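Local coordinates for protein D-alanine--D-alanine ligase (Acinetobacter baumannii ACICU, PDB 5D8D) that catalyses the ATP-dependent joining of two D-alanine molecules into D-alanyl-D-alanine, a building block for bacterial peptidoglycan and hence for the cell wall, at residues I106-G109 and P113-P116; V137-V142 and E157-A162; D255-E260 and W265-N270; P273-H278 and E294-I299; L280-A285 and Y290-L295. All blocks are in the same frame, centred on the assembly; numbering follows the deposited sequence.

From the N terminus, contact 1 comes first, where the chain leaves helix 100-108 and turns at once toward strand 117-120. Contact 2 then closes a longer loop, laying helix 159-169 on strand 137-141 of the four-stranded antiparallel sheet. Contact 3 is the hairpin of strands 252-259 and 264-270 in a second antiparallel sheet; it lies beside contact 1, with Pro113 and Thr114 bonded to Leu266. The next segment leads into contact 4; contact 5, between helices 280-286 and 292-301, opens within its loop and ends on the same helix, the two sharing Glu294 and Leu295. Both lie across the chain's centre from contacts 1 and 2. No loops cross.

Contact 1. Residues I106-G109 and P113-P116; sequences IWQG and PTAP
With chi1 at -174°, Thr114 turns its hydroxyl beside the carbonyl carbon and directs its methyl CG2, set between the backbone N and that carbon, at Gln108. On the helix side, chi1 of -83° swings Gln108 CG away from the carbonyl carbon, and the rest of the chain runs on extended. The two side chains meet at about a right angle, Gln108 CG lying 4.0 Å from Thr114 CG2. The other branch, the hydroxyl, comes to the edge of the indole: Thr114 OG1 is near the ring plane, 4.2 Å from Trp107 CE3. Its hydrogen bonds go elsewhere, to Leu266 O on strand 264-270 and to Lys104 NZ, while Trp107 NE1 is tied to Ala242 O. The indole, carried by helix 100-108, thus reaches helix 229-245 and strand 264-270, close to the predicted magnesium ligand Glu268. Gln108, at the margin, also packs on Gly109 of the second subunit. Thr114 is used as a two-sided residue: its methyl gives apolar packing to the glutamine stem, while its buried hydroxyl has both a carbonyl and an ammonium partner, so the turn after the helix is fixed to the neighbouring sheet.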
# COMPACT_ATOMS: atom_id res chain seq x y z
N ILE A 106 1.95 -0.82 -10.78
CA ILE A 106 1.12 0.39 -10.93
C ILE A 106 1.49 1.21 -12.17
O ILE A 106 0.60 1.72 -12.90
CB ILE A 106 1.18 1.30 -9.70
CG1 ILE A 106 0.68 0.60 -8.43
CG2 ILE A 106 0.33 2.55 -9.93
CD1 ILE A 106 -0.67 -0.06 -8.53
N TRP A 107 2.79 1.33 -12.43
CA TRP A 107 3.27 2.00 -13.63
C TRP A 107 2.97 1.24 -14.97
O TRP A 107 2.50 1.87 -15.92
CB TRP A 107 4.76 2.37 -13.50
CG TRP A 107 5.05 3.46 -12.51
CD1 TRP A 107 4.19 4.42 -12.03
CD2 TRP A 107 6.30 3.70 -11.90
NE1 TRP A 107 4.84 5.23 -11.14
CE2 TRP A 107 6.13 4.80 -11.04
CE3 TRP A 107 7.55 3.09 -11.98
CZ2 TRP A 107 7.18 5.31 -10.28
CZ3 TRP A 107 8.59 3.60 -11.22
CH2 TRP A 107 8.39 4.70 -10.39
N GLN A 108 3.22 -0.08 -15.04
CA GLN A 108 2.76 -0.91 -16.19
C GLN A 108 1.28 -0.74 -16.40
O GLN A 108 0.81 -0.55 -17.51
CB GLN A 108 3.03 -2.38 -15.93
CG GLN A 108 4.45 -2.79 -16.27
CD GLN A 108 4.90 -4.10 -15.62
OE1 GLN A 108 4.20 -4.70 -14.77
NE2 GLN A 108 6.10 -4.55 -16.01
N GLY A 109 0.55 -0.71 -15.30
CA GLY A 109 -0.86 -0.60 -15.32
C GLY A 109 -1.41 0.75 -15.69
O GLY A 109 -2.62 0.88 -15.79
N PRO A 113 6.22 3.82 -19.06
CA PRO A 113 7.32 2.90 -19.33
C PRO A 113 8.20 2.58 -18.12
O PRO A 113 8.57 3.48 -17.37
CB PRO A 113 8.13 3.64 -20.38
CG PRO A 113 7.95 5.08 -20.00
CD PRO A 113 6.56 5.21 -19.44
N THR A 114 8.57 1.32 -17.99
CA THR A 114 9.41 0.86 -16.93
C THR A 114 10.03 -0.45 -17.40
O THR A 114 9.47 -1.11 -18.27
CB THR A 114 8.60 0.69 -15.63
OG1 THR A 114 9.48 0.35 -14.56
CG2 THR A 114 7.55 -0.40 -15.74
N ALA A 115 11.20 -0.82 -16.88
CA ALA A 115 11.91 -1.97 -17.43
C ALA A 115 11.24 -3.29 -17.05
O ALA A 115 10.80 -3.46 -15.90
CB ALA A 115 13.37 -1.96 -17.00
N PRO A 116 11.18 -4.25 -18.00
CA PRO A 116 10.76 -5.60 -17.61
C PRO A 116 11.56 -6.11 -16.40
O PRO A 116 12.73 -5.69 -16.18
CB PRO A 116 11.07 -6.45 -18.85
CG PRO A 116 11.02 -5.48 -19.99
CD PRO A 116 11.48 -4.15 -19.45

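Contact 2. Residues V137-V142 and E157-A162; sequences VIIKPV and EDFAAA
Phe159, on helix 159-169, is the first residue to touch the strand, reaching the two inward-facing residues of strand 137-141, Val137 and Ile139. CE1 and CZ of its ring do the touching: Phe159 CE1 lies 3.6 Å from Ile139 CD1, and the neighbouring Phe159 CZ is 4.2 Å from Val137 CG2. Both aliphatic chains run at about a right angle to the phenylalanine and approach its ring obliquely. The ring is also surrounded by Leu126, Val129 and Ile130 of helix 126-133 and by Val153 of the adjacent strand, so it fills the junction of two helices and a sheet. The chain then passes through the exposed Ala160 and Ala161 and returns to the strand one turn later at Ala162. Here the methyl sits against the stem of the isoleucine, Ala162 CB being 4.0 Å from Ile139 CG1. Ile139 can serve both residues because CG1 is turned beside its backbone N (chi1 -56°) and the chain folds again at chi2 (-63°), which carries CD1 toward the ring while CB and CG1 stay against the alanine methyl. The helix is thereby laid on one face of the antiparallel sheet of the ATP-grasp region. From the other face Lys140 forms a salt bridge with Glu176, within the stretch predicted to bind ATP. The packing on the helix is thus purely apolar and close-fitting, while the charged end of Lys140 is directed away from it to Glu176.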
# COMPACT_ATOMS: atom_id res chain seq x y z
N VAL A 137 21.31 -8.00 -16.36
CA VAL A 137 20.22 -7.55 -15.47
C VAL A 137 20.80 -6.95 -14.18
O VAL A 137 22.00 -7.08 -13.91
CB VAL A 137 19.21 -8.68 -15.10
CG1 VAL A 137 18.66 -9.36 -16.35
CG2 VAL A 137 19.82 -9.69 -14.14
N ILE A 138 19.94 -6.32 -13.40
CA ILE A 138 20.29 -5.78 -12.09
C ILE A 138 19.39 -6.50 -11.10
O ILE A 138 18.18 -6.60 -11.32
CB ILE A 138 20.16 -4.23 -12.01
CG1 ILE A 138 20.37 -3.73 -10.58
CG2 ILE A 138 18.81 -3.73 -12.53
CD1 ILE A 138 20.60 -2.24 -10.47
N ILE A 139 20.01 -7.03 -10.03
CA ILE A 139 19.32 -7.72 -8.93
C ILE A 139 19.19 -6.73 -7.78
O ILE A 139 20.21 -6.23 -7.29
CB ILE A 139 20.12 -8.97 -8.43
CG1 ILE A 139 20.40 -9.97 -9.58
CG2 ILE A 139 19.41 -9.66 -7.26
CD1 ILE A 139 19.17 -10.58 -10.22
N LYS A 140 17.97 -6.46 -7.33
CA LYS A 140 17.75 -5.50 -6.23
C LYS A 140 16.73 -6.02 -5.22
O LYS A 140 15.80 -6.73 -5.61
CB LYS A 140 17.37 -4.09 -6.75
CG LYS A 140 16.32 -4.02 -7.85
CD LYS A 140 16.03 -2.58 -8.28
CE LYS A 140 17.13 -1.99 -9.15
NZ LYS A 140 16.71 -0.67 -9.73
N PRO A 141 16.91 -5.67 -3.92
CA PRO A 141 15.89 -6.03 -2.94
C PRO A 141 14.65 -5.21 -3.26
O PRO A 141 14.76 -4.02 -3.58
CB PRO A 141 16.49 -5.61 -1.60
CG PRO A 141 17.39 -4.48 -1.94
CD PRO A 141 17.93 -4.78 -3.32
N VAL A 142 13.50 -5.87 -3.19
CA VAL A 142 12.22 -5.27 -3.53
C VAL A 142 11.83 -4.09 -2.61
O VAL A 142 11.22 -3.13 -3.09
CB VAL A 142 11.12 -6.35 -3.51
CG1 VAL A 142 9.74 -5.75 -3.62
CG2 VAL A 142 11.37 -7.37 -4.62
N GLU A 157 27.23 -16.97 -13.97
CA GLU A 157 28.22 -16.85 -12.87
C GLU A 157 27.95 -15.72 -11.83
O GLU A 157 28.08 -15.95 -10.63
CB GLU A 157 29.64 -16.63 -13.46
CG GLU A 157 30.27 -17.79 -14.25
CD GLU A 157 31.71 -17.47 -14.70
OE1 GLU A 157 31.96 -16.32 -15.12
OE2 GLU A 157 32.59 -18.36 -14.63
N ASP A 158 27.63 -14.51 -12.29
CA ASP A 158 27.37 -13.36 -11.39
C ASP A 158 26.13 -13.53 -10.46
O ASP A 158 26.06 -12.88 -9.41
CB ASP A 158 27.22 -12.03 -12.20
CG ASP A 158 28.55 -11.52 -12.84
OD1 ASP A 158 29.65 -11.84 -12.32
OD2 ASP A 158 28.48 -10.75 -13.85
N PHE A 159 25.16 -14.37 -10.85
CA PHE A 159 23.85 -14.50 -10.15
C PHE A 159 23.91 -14.87 -8.68
O PHE A 159 23.35 -14.15 -7.85
CB PHE A 159 22.93 -15.53 -10.84
CG PHE A 159 21.91 -14.93 -11.77
CD1 PHE A 159 20.88 -14.13 -11.27
CD2 PHE A 159 21.97 -15.16 -13.15
CE1 PHE A 159 19.94 -13.58 -12.12
CE2 PHE A 159 21.04 -14.60 -14.00
CZ PHE A 159 20.02 -13.82 -13.49
N ALA A 160 24.54 -16.00 -8.36
CA ALA A 160 24.45 -16.58 -7.01
C ALA A 160 25.06 -15.70 -5.90
O ALA A 160 24.61 -15.79 -4.76
CB ALA A 160 25.05 -17.98 -6.99
N ALA A 161 26.03 -14.84 -6.24
CA ALA A 161 26.60 -13.87 -5.28
C ALA A 161 25.70 -12.62 -5.07
O ALA A 161 25.64 -12.07 -3.95
CB ALA A 161 27.99 -13.43 -5.74
N ALA A 162 25.04 -12.17 -6.14
CA ALA A 162 24.15 -11.00 -6.11
C ALA A 162 22.86 -11.27 -5.33
O ALA A 162 22.39 -10.41 -4.58
CB ALA A 162 23.81 -10.57 -7.52

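Contact 3. Residues D255-E260 and W265-N270; sequences DAMQDE and WLLEVN
Asp255 O receives two backbone donors from the opposite strand, Leu267 N at 2.8 Å and, weakly, Glu268 N at 3.5 Å. The register advances by one residue here, Leu267 and Glu268 both facing Asp255, which is a classic beta bulge. Asp255 N returns a bond to Glu268 O of 2.9 Å. Beyond the non-hydrogen-bonded pair of Ala256 and Leu266, regular pairing resumes: Met257 N reaches Trp265 O and Trp265 N reaches Met257 O, each at 2.8 Å. These bonds build the antiparallel hairpin of strands 252-259 and 264-270, with 264-270 as an outermost strand of the four-stranded sheet in the ATP-grasp region. The residues at the bulge include predicted magnesium ligands, Asp255 for one ion and Glu268 for both, with Asn270 farther along the same strand. On this face the two acidic side chains lie side by side and point the same way, their carboxylate planes only 13° apart and Asp255 OD2 4.3 Å from Glu268 OE2, an arrangement consistent with a shared metal site. Asp255 OD1 is held separately by Arg253 and Thr185. Met257, bent at its second and third torsions, brings SD to 3.7 Å from Leu267 CD2. At the turn end, Trp265 NE1 donates a nearly straight bond (170°) of 3.0 Å to Asp259 OD2; the oxygen lies in the indole plane but is met from above the carboxylate, whose plane is turned 62° from the ring, and Asp259 OD1 accepts from Asn263 N in the turn.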
# COMPACT_ATOMS: atom_id res chain seq x y z
N ASP A 255 13.05 8.49 -9.54
CA ASP A 255 14.28 8.20 -10.30
C ASP A 255 13.96 7.60 -11.66
O ASP A 255 13.01 6.81 -11.82
CB ASP A 255 15.16 7.24 -9.54
CG ASP A 255 15.74 7.86 -8.27
OD1 ASP A 255 15.65 9.10 -8.03
OD2 ASP A 255 16.30 7.05 -7.50
N ALA A 256 14.77 7.97 -12.64
CA ALA A 256 14.54 7.50 -14.01
C ALA A 256 15.86 7.32 -14.76
O ALA A 256 16.90 7.83 -14.34
CB ALA A 256 13.62 8.46 -14.74
N MET A 257 15.79 6.56 -15.84
CA MET A 257 16.89 6.30 -16.76
C MET A 257 16.60 6.97 -18.12
O MET A 257 15.45 6.98 -18.56
CB MET A 257 16.99 4.79 -16.97
CG MET A 257 18.39 4.25 -17.03
SD MET A 257 19.20 4.28 -15.43
CE MET A 257 20.25 2.81 -15.52
N GLN A 258 17.60 7.54 -18.79
CA GLN A 258 17.52 7.72 -20.26
C GLN A 258 18.43 6.73 -20.97
O GLN A 258 19.57 6.62 -20.60
CB GLN A 258 17.86 9.13 -20.71
CG GLN A 258 17.41 9.43 -22.16
CD GLN A 258 17.90 10.77 -22.73
OE1 GLN A 258 17.19 11.46 -23.52
NE2 GLN A 258 19.11 11.13 -22.36
N ASP A 259 17.94 6.01 -21.97
CA ASP A 259 18.77 5.00 -22.67
C ASP A 259 19.53 5.63 -23.81
O ASP A 259 19.26 6.79 -24.20
CB ASP A 259 17.98 3.73 -23.16
CG ASP A 259 16.87 4.03 -24.19
OD1 ASP A 259 16.86 5.09 -24.86
OD2 ASP A 259 15.96 3.18 -24.33
N GLU A 260 20.47 4.88 -24.37
CA GLU A 260 21.30 5.41 -25.46
C GLU A 260 20.53 5.70 -26.76
O GLU A 260 21.05 6.37 -27.63
CB GLU A 260 22.55 4.53 -25.68
CG GLU A 260 23.54 4.72 -24.52
CD GLU A 260 24.72 3.78 -24.51
OE1 GLU A 260 24.64 2.70 -25.12
OE2 GLU A 260 25.72 4.11 -23.84
N TRP A 265 13.00 5.59 -18.94
CA TRP A 265 12.52 4.44 -18.22
C TRP A 265 12.43 4.76 -16.71
O TRP A 265 13.44 5.07 -16.10
CB TRP A 265 13.47 3.30 -18.46
CG TRP A 265 13.52 2.87 -19.89
CD1 TRP A 265 14.45 3.21 -20.80
CD2 TRP A 265 12.58 2.01 -20.58
NE1 TRP A 265 14.18 2.62 -22.00
CE2 TRP A 265 13.04 1.88 -21.90
CE3 TRP A 265 11.41 1.34 -20.20
CZ2 TRP A 265 12.36 1.12 -22.86
CZ3 TRP A 265 10.74 0.57 -21.16
CH2 TRP A 265 11.21 0.47 -22.47
N LEU A 266 11.23 4.66 -16.14
CA LEU A 266 11.01 4.92 -14.72
C LEU A 266 11.57 3.83 -13.82
O LEU A 266 11.36 2.64 -14.06
CB LEU A 266 9.54 5.05 -14.45
CG LEU A 266 8.83 6.22 -15.12
CD1 LEU A 266 7.35 5.91 -15.10
CD2 LEU A 266 9.08 7.52 -14.40
N LEU A 267 12.28 4.25 -12.76
CA LEU A 267 13.01 3.34 -11.88
C LEU A 267 12.30 3.11 -10.53
O LEU A 267 12.03 1.96 -10.16
CB LEU A 267 14.44 3.82 -11.68
CG LEU A 267 15.59 3.16 -12.45
CD1 LEU A 267 15.22 2.54 -13.77
CD2 LEU A 267 16.75 4.14 -12.63
N GLU A 268 12.02 4.17 -9.81
CA GLU A 268 11.42 4.05 -8.50
C GLU A 268 10.99 5.38 -7.97
O GLU A 268 11.29 6.41 -8.57
CB GLU A 268 12.37 3.37 -7.49
CG GLU A 268 13.54 4.20 -7.03
CD GLU A 268 14.26 3.58 -5.84
OE1 GLU A 268 14.69 2.41 -5.96
OE2 GLU A 268 14.39 4.30 -4.82
N VAL A 269 10.28 5.35 -6.85
CA VAL A 269 9.74 6.54 -6.21
C VAL A 269 10.27 6.57 -4.79
O VAL A 269 10.53 5.48 -4.20
CB VAL A 269 8.18 6.59 -6.21
CG1 VAL A 269 7.57 5.48 -5.35
CG2 VAL A 269 7.69 7.91 -5.70
N ASN A 270 10.47 7.80 -4.28
CA ASN A 270 10.86 8.03 -2.91
C ASN A 270 9.95 9.02 -2.30
O ASN A 270 9.92 10.16 -2.74
CB ASN A 270 12.28 8.51 -2.84
CG ASN A 270 12.83 8.49 -1.45
OD1 ASN A 270 12.09 8.53 -0.44
ND2 ASN A 270 14.14 8.41 -1.36

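Contact 4. Residues P273-H278 and E294-I299; sequences PGMTSH and ELCVAI
Met275 drives a single methyl into a pocket formed by three residues of helix 292-301, Leu295, Cys296 and Ile299. Met275 CE lies 3.6 Å from Cys296 SG, 3.8 Å from Ile299 CD1 and 3.9 Å from Leu295 CD2. The leucine and isoleucine, one helical turn apart, each reach toward the methionine tip to tip, and the cysteine borders the methyl from the next position round the helix. All three torsions of Met275 turn the same way (chi1 -69°, chi2 -75°, chi3 -81°), a coiled shape that directs CE at the helix. Met275 CA is 9.2 Å from Cys296 CA, the closest such pair, and the side chains span that distance. Val31, Trp251 and Pro282 add to the surroundings of the methionine, and Ser27 OG is hydrogen-bonded to Met275 N. The following residues contrast with this buried core: the loop bends away from the helix, Thr276 turns to helix 21-37, and Ser277 and His278 are solvent-exposed, with a weak bond of 3.4 Å from His278 N to Thr276 OG1. Within these segments the loop meets the helix through the thioether end of Met275, in apolar packing that needs no particular bond direction.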
# COMPACT_ATOMS: atom_id res chain seq x y z
N PRO A 273 12.29 11.75 1.06
CA PRO A 273 13.69 11.93 0.75
C PRO A 273 14.50 12.55 1.87
O PRO A 273 13.95 13.22 2.77
CB PRO A 273 13.67 12.89 -0.44
CG PRO A 273 12.30 12.83 -0.98
CD PRO A 273 11.42 12.53 0.17
N GLY A 274 15.81 12.32 1.80
CA GLY A 274 16.77 12.99 2.61
C GLY A 274 16.62 14.50 2.63
O GLY A 274 16.20 15.14 1.63
N MET A 275 16.86 15.05 3.82
CA MET A 275 17.02 16.46 4.00
C MET A 275 18.37 16.72 4.70
O MET A 275 18.59 17.80 5.27
CB MET A 275 15.80 17.01 4.74
CG MET A 275 14.53 16.97 3.89
SD MET A 275 14.45 18.23 2.60
CE MET A 275 13.92 19.64 3.54
N THR A 276 19.29 15.76 4.61
CA THR A 276 20.66 16.01 5.01
C THR A 276 21.34 17.02 4.08
O THR A 276 20.89 17.31 2.97
CB THR A 276 21.55 14.78 4.95
OG1 THR A 276 21.85 14.47 3.58
CG2 THR A 276 20.90 13.60 5.65
N SER A 277 22.48 17.52 4.53
CA SER A 277 23.20 18.55 3.81
C SER A 277 23.80 18.07 2.44
O SER A 277 24.10 18.90 1.61
CB SER A 277 24.26 19.16 4.72
OG SER A 277 25.33 18.23 4.80
N HIS A 278 23.92 16.75 2.22
CA HIS A 278 24.28 16.13 0.92
C HIS A 278 23.10 15.68 0.02
O HIS A 278 23.33 15.13 -1.06
CB HIS A 278 25.20 14.91 1.15
CG HIS A 278 24.55 13.74 1.86
ND1 HIS A 278 24.80 13.43 3.19
CD2 HIS A 278 23.67 12.79 1.43
CE1 HIS A 278 24.11 12.36 3.54
NE2 HIS A 278 23.42 11.95 2.49
N GLU A 294 13.24 27.90 3.33
CA GLU A 294 12.04 28.18 2.57
C GLU A 294 11.46 26.86 2.09
O GLU A 294 10.26 26.62 2.18
CB GLU A 294 12.31 29.13 1.40
CG GLU A 294 12.48 30.59 1.80
CD GLU A 294 13.21 31.45 0.76
OE1 GLU A 294 14.01 30.95 -0.07
OE2 GLU A 294 12.99 32.67 0.78
N LEU A 295 12.32 25.98 1.61
CA LEU A 295 11.91 24.64 1.21
C LEU A 295 11.15 23.94 2.36
O LEU A 295 10.09 23.34 2.12
CB LEU A 295 13.14 23.82 0.77
CG LEU A 295 13.00 22.32 0.65
CD1 LEU A 295 11.91 22.01 -0.37
CD2 LEU A 295 14.32 21.68 0.26
N CYS A 296 11.66 24.05 3.60
CA CYS A 296 11.04 23.39 4.73
C CYS A 296 9.68 23.99 5.03
O CYS A 296 8.73 23.29 5.22
CB CYS A 296 11.93 23.40 5.95
SG CYS A 296 13.40 22.35 5.79
N VAL A 297 9.56 25.30 5.02
CA VAL A 297 8.23 25.89 5.18
C VAL A 297 7.24 25.42 4.06
O VAL A 297 6.07 25.12 4.32
CB VAL A 297 8.34 27.43 5.27
CG1 VAL A 297 6.98 28.11 5.10
CG2 VAL A 297 8.95 27.80 6.62
N ALA A 298 7.72 25.32 2.84
CA ALA A 298 6.86 24.96 1.72
C ALA A 298 6.39 23.49 1.81
O ALA A 298 5.24 23.18 1.49
CB ALA A 298 7.58 25.23 0.40
N ILE A 299 7.28 22.59 2.23
CA ILE A 299 6.87 21.23 2.52
C ILE A 299 5.76 21.27 3.61
O ILE A 299 4.71 20.69 3.46
CB ILE A 299 8.08 20.35 2.91
CG1 ILE A 299 8.96 20.12 1.68
CG2 ILE A 299 7.65 19.00 3.49
CD1 ILE A 299 10.40 19.66 1.99

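Contact 5. Residues L280-A285 and Y290-L295; sequences LVPKAA and YSFDEL
Leu295 fits its branched end against helix 280-286, with Leu295 CD2 3.7 Å from Pro282 CA and 3.9 Å from Ala285 CB. Pro282 also meets Phe292: the proline ring and the phenylalanine lie side by side, Pro282 CG being 3.9 Å from Phe292 CE1 at the edge of the aromatic ring, in its plane. An extended first torsion of Phe292 (chi1 -179°) lays the ring out along the proline, and Ala30 and Ala34 of helix 21-37 touch it too. Nearer the turn, Ala285 CB packs on Tyr290 CB at 3.9 Å, and Tyr290 N donates a 3.0 Å bond to Ala285 O. Behind these contacts stands the start of helix 292-301. Ser291 is its N-cap, forming a capping box with Glu294: Glu294 N bonds to Ser291 OG at 3.0 Å, and Ser291 N returns an almost straight 2.8 Å bond to Glu294 OE1 through that oxygen's anti lone pair. The two helices are therefore joined by apolar packing and one backbone bond across the turn, while the cap engages Glu294 N in the first turn and the amide of the N-cap residue Ser291, and probably helps to define where the second helix begins.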
# COMPACT_ATOMS: atom_id res chain seq x y z
N LEU A 280 19.49 15.46 -2.32
CA LEU A 280 19.21 16.00 -3.64
C LEU A 280 18.02 16.95 -3.76
O LEU A 280 18.07 17.86 -4.58
CB LEU A 280 19.08 14.87 -4.64
CG LEU A 280 20.44 14.19 -4.92
CD1 LEU A 280 20.34 12.69 -5.01
CD2 LEU A 280 21.00 14.78 -6.20
N VAL A 281 16.97 16.77 -2.96
CA VAL A 281 15.81 17.66 -3.02
C VAL A 281 16.16 19.12 -2.68
O VAL A 281 15.66 20.03 -3.35
CB VAL A 281 14.58 17.13 -2.19
CG1 VAL A 281 13.47 18.21 -2.00
CG2 VAL A 281 13.98 15.85 -2.82
N PRO A 282 17.01 19.37 -1.65
CA PRO A 282 17.45 20.76 -1.43
C PRO A 282 18.19 21.40 -2.62
O PRO A 282 17.96 22.58 -2.90
CB PRO A 282 18.36 20.67 -0.20
CG PRO A 282 17.81 19.50 0.54
CD PRO A 282 17.41 18.51 -0.52
N LYS A 283 19.06 20.61 -3.25
CA LYS A 283 19.74 20.98 -4.51
C LYS A 283 18.73 21.50 -5.53
O LYS A 283 18.86 22.62 -6.06
CB LYS A 283 20.47 19.76 -5.13
CG LYS A 283 21.99 19.74 -5.13
CD LYS A 283 22.62 19.50 -3.74
CE LYS A 283 23.90 18.63 -3.83
NZ LYS A 283 24.88 18.87 -2.74
N ALA A 284 17.73 20.68 -5.81
CA ALA A 284 16.82 20.96 -6.90
C ALA A 284 15.92 22.13 -6.55
O ALA A 284 15.52 22.87 -7.44
CB ALA A 284 15.99 19.74 -7.21
N ALA A 285 15.57 22.28 -5.27
CA ALA A 285 14.71 23.38 -4.82
C ALA A 285 15.46 24.72 -4.90
O ALA A 285 14.90 25.74 -5.32
CB ALA A 285 14.22 23.11 -3.40
N TYR A 290 14.53 28.33 -3.76
CA TYR A 290 14.23 28.03 -2.35
C TYR A 290 15.51 27.93 -1.57
O TYR A 290 16.38 27.13 -1.89
CB TYR A 290 13.36 26.75 -2.18
CG TYR A 290 11.92 26.85 -2.69
CD1 TYR A 290 11.62 26.53 -4.00
CD2 TYR A 290 10.87 27.27 -1.88
CE1 TYR A 290 10.33 26.60 -4.51
CE2 TYR A 290 9.56 27.36 -2.39
CZ TYR A 290 9.30 27.01 -3.71
OH TYR A 290 8.06 27.05 -4.27
N SER A 291 15.64 28.71 -0.52
CA SER A 291 16.67 28.38 0.48
C SER A 291 16.19 27.09 1.08
O SER A 291 15.04 26.69 0.87
CB SER A 291 16.76 29.45 1.57
OG SER A 291 15.64 29.41 2.45
N PHE A 292 17.06 26.43 1.84
CA PHE A 292 16.66 25.23 2.58
C PHE A 292 15.54 25.51 3.58
O PHE A 292 14.65 24.67 3.75
CB PHE A 292 17.85 24.65 3.31
CG PHE A 292 17.54 23.40 4.07
CD1 PHE A 292 17.61 22.16 3.45
CD2 PHE A 292 17.24 23.46 5.44
CE1 PHE A 292 17.38 20.99 4.16
CE2 PHE A 292 16.97 22.30 6.16
CZ PHE A 292 17.05 21.06 5.53
N ASP A 293 15.57 26.68 4.22
CA ASP A 293 14.53 27.03 5.21
C ASP A 293 13.19 27.30 4.51
O ASP A 293 12.14 26.95 5.04
CB ASP A 293 14.92 28.24 6.06
CG ASP A 293 16.21 28.03 6.82
OD1 ASP A 293 16.88 27.00 6.65
OD2 ASP A 293 16.59 28.95 7.58
N GLU A 294 13.24 27.90 3.33
CA GLU A 294 12.04 28.18 2.57
C GLU A 294 11.46 26.86 2.09
O GLU A 294 10.26 26.62 2.18
CB GLU A 294 12.31 29.13 1.40
CG GLU A 294 12.48 30.59 1.80
CD GLU A 294 13.21 31.45 0.76
OE1 GLU A 294 14.01 30.95 -0.07
OE2 GLU A 294 12.99 32.67 0.78
N LEU A 295 12.32 25.98 1.61
CA LEU A 295 11.91 24.64 1.21
C LEU A 295 11.15 23.94 2.36
O LEU A 295 10.09 23.34 2.12
CB LEU A 295 13.14 23.82 0.77
CG LEU A 295 13.00 22.32 0.65
CD1 LEU A 295 11.91 22.01 -0.37
CD2 LEU A 295 14.32 21.68 0.26